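PDB 2JEK: RV1873 from Mycobacterium tuberculosis, which is of unknown function but folds as an all-helical, right-handed superhelix of the DUF1810 family. Local coordinates for residues F40-L45 with E95-P100. Sequence-based numbering, arbitrary orientation.
Sequences FVFPQL and EIFGPP
Two phenylalanines from separate loops, Phe42 and Phe97, meet in the hydrophobic core of this right-handed helical superhelix. Each sits just past a short helix, 38-41 for Phe42 and 93-96 for Phe97, where the chain has opened into a loop. The backbones stay well apart, with 11.5 Å between Phe42 CA and Phe97 CA, and the two side chains span that gap from opposite ends. The outer part of one ring touches the outer part of the other: Phe42 CE2 lies 3.7 Å from Phe97 CZ and 3.9 Å from Phe97 CE1. The approach is oblique, with the ring planes turned 80° to each other and the centroids 5.8 Å apart. Both rings are carried out in the same way, with CG opposite the carbonyl carbon and beside the backbone N (chi1 -74° in Phe42, -66° in Phe97), which sends each one across toward the other loop. The contact is small, 69 Å² counted over both sides, and purely apolar. Two longer helices pack against the pair. Leu105 of helix 101-115 touches both rings, while helix 74-87 brings Leu78, Cys81 and Thr82 against Phe42 and Val85 against Phe97. One residue on, Pro43 O is hydrogen-bonded to Ser108 OG, and Phe42 rests on the same serine, tying that loop to helix 101-115 as well. The pair thus joins the loops that follow helices 38-41 and 93-96, against helices 74-87 and 101-115, in the interior of the right-handed, all-helical superhelix.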
loop_
_atom_site.group_PDB
_atom_site.type_symbol
_atom_site.label_atom_id
_atom_site.label_comp_id
_atom_site.label_asym_id
_atom_site.label_seq_id
_atom_site.Cartn_x
_atom_site.Cartn_y
_atom_site.Cartn_z
ATOM N N PHE A 40 1.075 4.198 6.266
ATOM C CA PHE A 40 -0.331 4.030 6.626
ATOM C C PHE A 40 -1.301 4.354 5.479
ATOM O O PHE A 40 -2.509 4.365 5.677
ATOM C CB PHE A 40 -0.666 4.785 7.926
ATOM C CG PHE A 40 -0.259 6.230 7.930
ATOM C CD1 PHE A 40 -1.013 7.187 7.250
ATOM C CD2 PHE A 40 0.882 6.640 8.622
ATOM C CE1 PHE A 40 -0.646 8.524 7.262
ATOM C CE2 PHE A 40 1.250 7.986 8.652
ATOM C CZ PHE A 40 0.484 8.923 7.959
ATOM N N VAL A 41 -0.746 4.598 4.285
ATOM C CA VAL A 41 -1.530 4.775 3.046
ATOM C C VAL A 41 -1.383 3.540 2.130
ATOM O O VAL A 41 -2.371 3.078 1.553
ATOM C CB VAL A 41 -1.114 6.072 2.296
ATOM C CG1 VAL A 41 -1.755 6.160 0.897
ATOM C CG2 VAL A 41 -1.496 7.292 3.121
ATOM N N PHE A 42 -0.151 3.025 2.004
ATOM C CA PHE A 42 0.104 1.807 1.249
ATOM C C PHE A 42 0.765 0.825 2.205
ATOM O O PHE A 42 1.987 0.643 2.185
ATOM C CB PHE A 42 1.018 2.102 0.048
ATOM C CG PHE A 42 0.332 2.825 -1.075
ATOM C CD1 PHE A 42 -0.626 2.180 -1.858
ATOM C CD2 PHE A 42 0.657 4.142 -1.362
ATOM C CE1 PHE A 42 -1.245 2.838 -2.915
ATOM C CE2 PHE A 42 0.038 4.805 -2.434
ATOM C CZ PHE A 42 -0.909 4.157 -3.202
ATOM N N PRO A 43 -0.045 0.193 3.068
ATOM C CA PRO A 43 0.564 -0.614 4.115
ATOM C C PRO A 43 1.265 -1.857 3.598
ATOM O O PRO A 43 0.876 -2.429 2.572
ATOM C CB PRO A 43 -0.633 -1.004 4.996
ATOM C CG PRO A 43 -1.692 0.039 4.668
ATOM C CD PRO A 43 -1.512 0.229 3.196
ATOM N N GLN A 44 2.299 -2.270 4.325
ATOM C CA GLN A 44 3.062 -3.462 3.984
ATOM C C GLN A 44 3.160 -4.366 5.214
ATOM O O GLN A 44 2.864 -3.946 6.335
ATOM C CB GLN A 44 4.462 -3.081 3.497
ATOM C CG GLN A 44 5.348 -2.469 4.585
ATOM C CD GLN A 44 6.714 -2.085 4.090
ATOM O OE1 GLN A 44 7.684 -2.087 4.845
ATOM N NE2 GLN A 44 6.803 -1.745 2.819
ATOM N N LEU A 45 3.601 -5.606 5.006
ATOM C CA LEU A 45 3.719 -6.542 6.114
ATOM C C LEU A 45 4.684 -6.062 7.173
ATOM O O LEU A 45 5.758 -5.536 6.875
ATOM C CB LEU A 45 4.171 -7.926 5.652
ATOM C CG LEU A 45 3.107 -8.826 5.031
ATOM C CD1 LEU A 45 3.751 -10.147 4.603
ATOM C CD2 LEU A 45 1.958 -9.088 5.982
ATOM N N GLU A 95 9.788 8.108 -10.185
ATOM C CA GLU A 95 9.478 9.520 -10.361
ATOM C C GLU A 95 8.255 9.941 -9.546
ATOM O O GLU A 95 8.121 11.108 -9.178
ATOM C CB GLU A 95 9.295 9.846 -11.846
ATOM C CG GLU A 95 10.620 9.793 -12.612
ATOM C CD GLU A 95 10.476 9.981 -14.110
ATOM O OE1 GLU A 95 9.692 9.252 -14.749
ATOM O OE2 GLU A 95 11.200 10.833 -14.659
ATOM N N ILE A 96 7.370 8.986 -9.255
ATOM C CA ILE A 96 6.168 9.267 -8.469
ATOM C C ILE A 96 6.463 9.068 -6.978
ATOM O O ILE A 96 6.076 9.900 -6.141
ATOM C CB ILE A 96 4.979 8.351 -8.894
ATOM C CG1 ILE A 96 4.696 8.491 -10.400
ATOM C CG2 ILE A 96 3.723 8.688 -8.071
ATOM C CD1 ILE A 96 3.780 7.406 -10.968
ATOM N N PHE A 97 7.143 7.961 -6.675
ATOM C CA PHE A 97 7.521 7.580 -5.312
ATOM C C PHE A 97 9.037 7.457 -5.255
ATOM O O PHE A 97 9.596 6.469 -5.732
ATOM C CB PHE A 97 6.923 6.215 -4.939
ATOM C CG PHE A 97 5.434 6.208 -4.843
ATOM C CD1 PHE A 97 4.791 6.471 -3.637
ATOM C CD2 PHE A 97 4.675 5.926 -5.963
ATOM C CE1 PHE A 97 3.408 6.466 -3.563
ATOM C CE2 PHE A 97 3.303 5.907 -5.890
ATOM C CZ PHE A 97 2.666 6.178 -4.698
ATOM N N GLY A 98 9.703 8.441 -4.664
ATOM C CA GLY A 98 11.161 8.365 -4.560
ATOM C C GLY A 98 11.567 7.175 -3.702
ATOM O O GLY A 98 10.859 6.848 -2.744
ATOM N N PRO A 99 12.689 6.498 -4.033
ATOM C CA PRO A 99 13.157 5.451 -3.119
ATOM C C PRO A 99 13.262 6.002 -1.692
ATOM O O PRO A 99 13.616 7.176 -1.520
ATOM C CB PRO A 99 14.542 5.094 -3.670
ATOM C CG PRO A 99 14.438 5.409 -5.120
ATOM C CD PRO A 99 13.571 6.632 -5.209
ATOM N N PRO A 100 12.948 5.183 -0.670
ATOM C CA PRO A 100 12.623 3.760 -0.733
ATOM C C PRO A 100 11.128 3.481 -0.886
ATOM O O PRO A 100 10.700 2.331 -0.744
ATOM C CB PRO A 100 13.113 3.263 0.629
ATOM C CG PRO A 100 12.770 4.400 1.550
ATOM C CD PRO A 100 12.916 5.672 0.725
#